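Local coordinates for electron transfer flavoprotein, beta subunit (Thermotoga maritima, PDB 7KOE) that probably transfers electrons through its bound flavin-adenine dinucleotide as one subunit of an electron transfer flavoprotein assembly, at residues 170-175 against 187-192. Sequence-based numbering, arbitrary orientation.
Sequences KEMVIV and LKLPAV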
ATOM      1  N   LYS A 170       0.612 -38.475  56.700  1.00 64.91           N
ATOM      2  CA  LYS A 170       0.373 -38.297  55.241  1.00 64.91           C
ATOM      3  C   LYS A 170      -1.040 -37.743  55.030  1.00 64.91           C
ATOM      4  O   LYS A 170      -1.764 -38.277  54.172  1.00 64.91           O
ATOM      5  CB  LYS A 170       0.577 -39.617  54.490  1.00 64.91           C
ATOM      6  CG  LYS A 170       1.382 -39.518  53.200  1.00 64.91           C
ATOM      7  CD  LYS A 170       2.313 -38.324  53.161  1.00 64.91           C
ATOM      8  CE  LYS A 170       3.599 -38.547  53.927  1.00 64.91           C
ATOM      9  NZ  LYS A 170       4.786 -38.148  53.137  1.00 64.91           N
ATOM     10  N   GLU A 171      -1.406 -36.715  55.799  1.00 60.87           N
ATOM     11  CA  GLU A 171      -2.745 -36.078  55.694  1.00 60.87           C
ATOM     12  C   GLU A 171      -2.624 -34.638  56.200  1.00 60.87           C
ATOM     13  O   GLU A 171      -2.008 -34.444  57.262  1.00 60.87           O
ATOM     14  CB  GLU A 171      -3.780 -36.867  56.498  1.00 60.87           C
ATOM     15  CG  GLU A 171      -3.559 -36.809  57.998  1.00 60.87           C
ATOM     16  CD  GLU A 171      -4.364 -37.831  58.782  1.00 60.87           C
ATOM     17  OE1 GLU A 171      -5.183 -38.537  58.161  1.00 60.87           O
ATOM     18  OE2 GLU A 171      -4.171 -37.918  60.010  1.00 60.87           O
ATOM     19  N   MET A 172      -3.190 -33.676  55.469  1.00 55.39           N
ATOM     20  CA  MET A 172      -3.073 -32.253  55.883  1.00 55.39           C
ATOM     21  C   MET A 172      -4.437 -31.557  55.839  1.00 55.39           C
ATOM     22  O   MET A 172      -5.297 -31.972  55.046  1.00 55.39           O
ATOM     23  CB  MET A 172      -2.081 -31.506  54.990  1.00 55.39           C
ATOM     24  CG  MET A 172      -2.639 -30.233  54.395  1.00 55.39           C
ATOM     25  SD  MET A 172      -1.883 -29.858  52.797  1.00 55.39           S
ATOM     26  CE  MET A 172      -2.801 -30.972  51.736  1.00 55.39           C
ATOM     27  N   VAL A 173      -4.583 -30.523  56.671  1.00 48.71           N
ATOM     28  CA  VAL A 173      -5.784 -29.711  56.823  1.00 48.71           C
ATOM     29  C   VAL A 173      -5.606 -28.415  56.047  1.00 48.71           C
ATOM     30  O   VAL A 173      -4.699 -27.625  56.327  1.00 48.71           O
ATOM     31  CB  VAL A 173      -6.110 -29.440  58.299  1.00 48.71           C
ATOM     32  CG1 VAL A 173      -7.162 -28.356  58.422  1.00 48.71           C
ATOM     33  CG2 VAL A 173      -6.633 -30.701  58.934  1.00 48.71           C
ATOM     34  N   ILE A 174      -6.477 -28.212  55.066  1.00 39.92           N
ATOM     35  CA  ILE A 174      -6.537 -26.984  54.298  1.00 39.92           C
ATOM     36  C   ILE A 174      -7.789 -26.231  54.722  1.00 39.92           C
ATOM     37  O   ILE A 174      -8.582 -26.711  55.524  1.00 39.92           O
ATOM     38  CB  ILE A 174      -6.544 -27.260  52.787  1.00 39.92           C
ATOM     39  CG1 ILE A 174      -7.881 -27.877  52.386  1.00 39.92           C
ATOM     40  CG2 ILE A 174      -5.427 -28.202  52.435  1.00 39.92           C
ATOM     41  CD1 ILE A 174      -8.228 -27.704  50.941  1.00 39.92           C
ATOM     42  N   VAL A 175      -7.950 -25.020  54.195  1.00 34.78           N
ATOM     43  CA  VAL A 175      -9.177 -24.241  54.363  1.00 34.78           C
ATOM     44  C   VAL A 175      -9.629 -23.857  52.957  1.00 34.78           C
ATOM     45  O   VAL A 175      -9.179 -22.858  52.390  1.00 34.78           O
ATOM     46  CB  VAL A 175      -8.988 -23.008  55.252  1.00 34.78           C
ATOM     47  CG1 VAL A 175     -10.278 -22.248  55.391  1.00 34.78           C
ATOM     48  CG2 VAL A 175      -8.516 -23.411  56.627  1.00 34.78           C
ATOM     49  N   LEU A 187      -7.572 -33.292  54.222  1.00 51.43           N
ATOM     50  CA  LEU A 187      -7.182 -33.997  53.012  1.00 51.43           C
ATOM     51  C   LEU A 187      -6.274 -35.167  53.348  1.00 51.43           C
ATOM     52  O   LEU A 187      -5.509 -35.131  54.312  1.00 51.43           O
ATOM     53  CB  LEU A 187      -6.467 -33.059  52.052  1.00 51.43           C
ATOM     54  CG  LEU A 187      -7.329 -32.179  51.161  1.00 51.43           C
ATOM     55  CD1 LEU A 187      -6.459 -31.679  50.066  1.00 51.43           C
ATOM     56  CD2 LEU A 187      -8.486 -32.949  50.582  1.00 51.43           C
ATOM     57  N   LYS A 188      -6.358 -36.211  52.537  1.00 52.93           N
ATOM     58  CA  LYS A 188      -5.527 -37.395  52.692  1.00 52.93           C
ATOM     59  C   LYS A 188      -4.476 -37.391  51.594  1.00 52.93           C
ATOM     60  O   LYS A 188      -4.818 -37.437  50.408  1.00 52.93           O
ATOM     61  CB  LYS A 188      -6.370 -38.668  52.631  1.00 52.93           C
ATOM     62  CG  LYS A 188      -5.569 -39.950  52.776  1.00 52.93           C
ATOM     63  CD  LYS A 188      -4.989 -40.087  54.170  1.00 52.93           C
ATOM     64  CE  LYS A 188      -4.121 -41.325  54.284  1.00 52.93           C
ATOM     65  NZ  LYS A 188      -4.911 -42.574  54.101  1.00 52.93           N
ATOM     66  N   LEU A 189      -3.208 -37.319  51.987  1.00 48.33           N
ATOM     67  CA  LEU A 189      -2.132 -37.363  51.010  1.00 48.33           C
ATOM     68  C   LEU A 189      -2.021 -38.772  50.428  1.00 48.33           C
ATOM     69  O   LEU A 189      -2.151 -39.756  51.160  1.00 48.33           O
ATOM     70  CB  LEU A 189      -0.806 -36.947  51.641  1.00 48.33           C
ATOM     71  CG  LEU A 189      -0.692 -35.510  52.156  1.00 48.33           C
ATOM     72  CD1 LEU A 189       0.764 -35.158  52.395  1.00 48.33           C
ATOM     73  CD2 LEU A 189      -1.335 -34.513  51.205  1.00 48.33           C
ATOM     74  N   PRO A 190      -1.778 -38.908  49.114  1.00 41.86           N
ATOM     75  CA  PRO A 190      -1.477 -37.909  48.082  1.00 41.86           C
ATOM     76  C   PRO A 190      -2.671 -37.086  47.621  1.00 41.86           C
ATOM     77  O   PRO A 190      -3.708 -37.643  47.277  1.00 41.86           O
ATOM     78  CB  PRO A 190      -0.957 -38.759  46.922  1.00 41.86           C
ATOM     79  CG  PRO A 190      -0.732 -40.122  47.479  1.00 41.86           C
ATOM     80  CD  PRO A 190      -1.727 -40.265  48.559  1.00 41.86           C
ATOM     81  N   ALA A 191      -2.509 -35.767  47.624  1.00 34.77           N
ATOM     82  CA  ALA A 191      -3.579 -34.840  47.299  1.00 34.77           C
ATOM     83  C   ALA A 191      -3.135 -33.913  46.182  1.00 34.77           C
ATOM     84  O   ALA A 191      -1.948 -33.780  45.890  1.00 34.77           O
ATOM     85  CB  ALA A 191      -3.992 -34.017  48.519  1.00 34.77           C
ATOM     86  N   VAL A 192      -4.110 -33.270  45.555  1.00 27.81           N
ATOM     87  CA  VAL A 192      -3.861 -32.278  44.520  1.00 27.81           C
ATOM     88  C   VAL A 192      -4.468 -30.975  45.016  1.00 27.81           C
ATOM     89  O   VAL A 192      -5.691 -30.796  44.995  1.00 27.81           O
ATOM     90  CB  VAL A 192      -4.441 -32.687  43.163  1.00 27.81           C
ATOM     91  CG1 VAL A 192      -4.287 -31.564  42.153  1.00 27.81           C
ATOM     92  CG2 VAL A 192      -3.748 -33.929  42.664  1.00 27.81           C
TER
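M172 and L187 face each other as the hydrogen-bonded pair near the open end of an antiparallel beta hairpin, strands 171-177 and 181-188. M172 N donates to L187 O at 3.0 Å; the return bond, L187 N to M172 O, is weak. Next to them E171 and K188 make the non-hydrogen-bonded pair. Where the strands end, L189 N still reaches K170 O at 2.8 Å, approaching from above that carbonyl's plane, 35° out of it. The chain then passes through the cis peptide bond before P190 into strand 191-195, which lies between strands 128-132 and 154-162 in the large mixed sheet; the contact itself is remote from the flavin site.

The buried face carries M172, I174 and L187, joined by L189 from the turn. M172 and L187 run alongside each other, whereas L189 crosses M172 at about a right angle. With its chain bent at the last torsion (chi3 79°), M172 brings CE against a methyl of each leucine, 4.1 Å from L187 CD1 and 3.9 Å from L189 CD2. I174 CG2 adds a longer contact to L187 CD1, and L193 packs on this cluster. I195 of the electron transfer flavoprotein chain of the assembly touches L187.

The E171-K188 pair on the other face is looser and more open to solvent: E171 OE1 and K188 NZ stay 5.7 Å apart, and E171 CB comes no nearer than 4.2 Å to K188 CD. At the margin K170 crosses L189, its NZ going to a salt bridge with D127 while its CD rests 3.6 Å from L189 CD1.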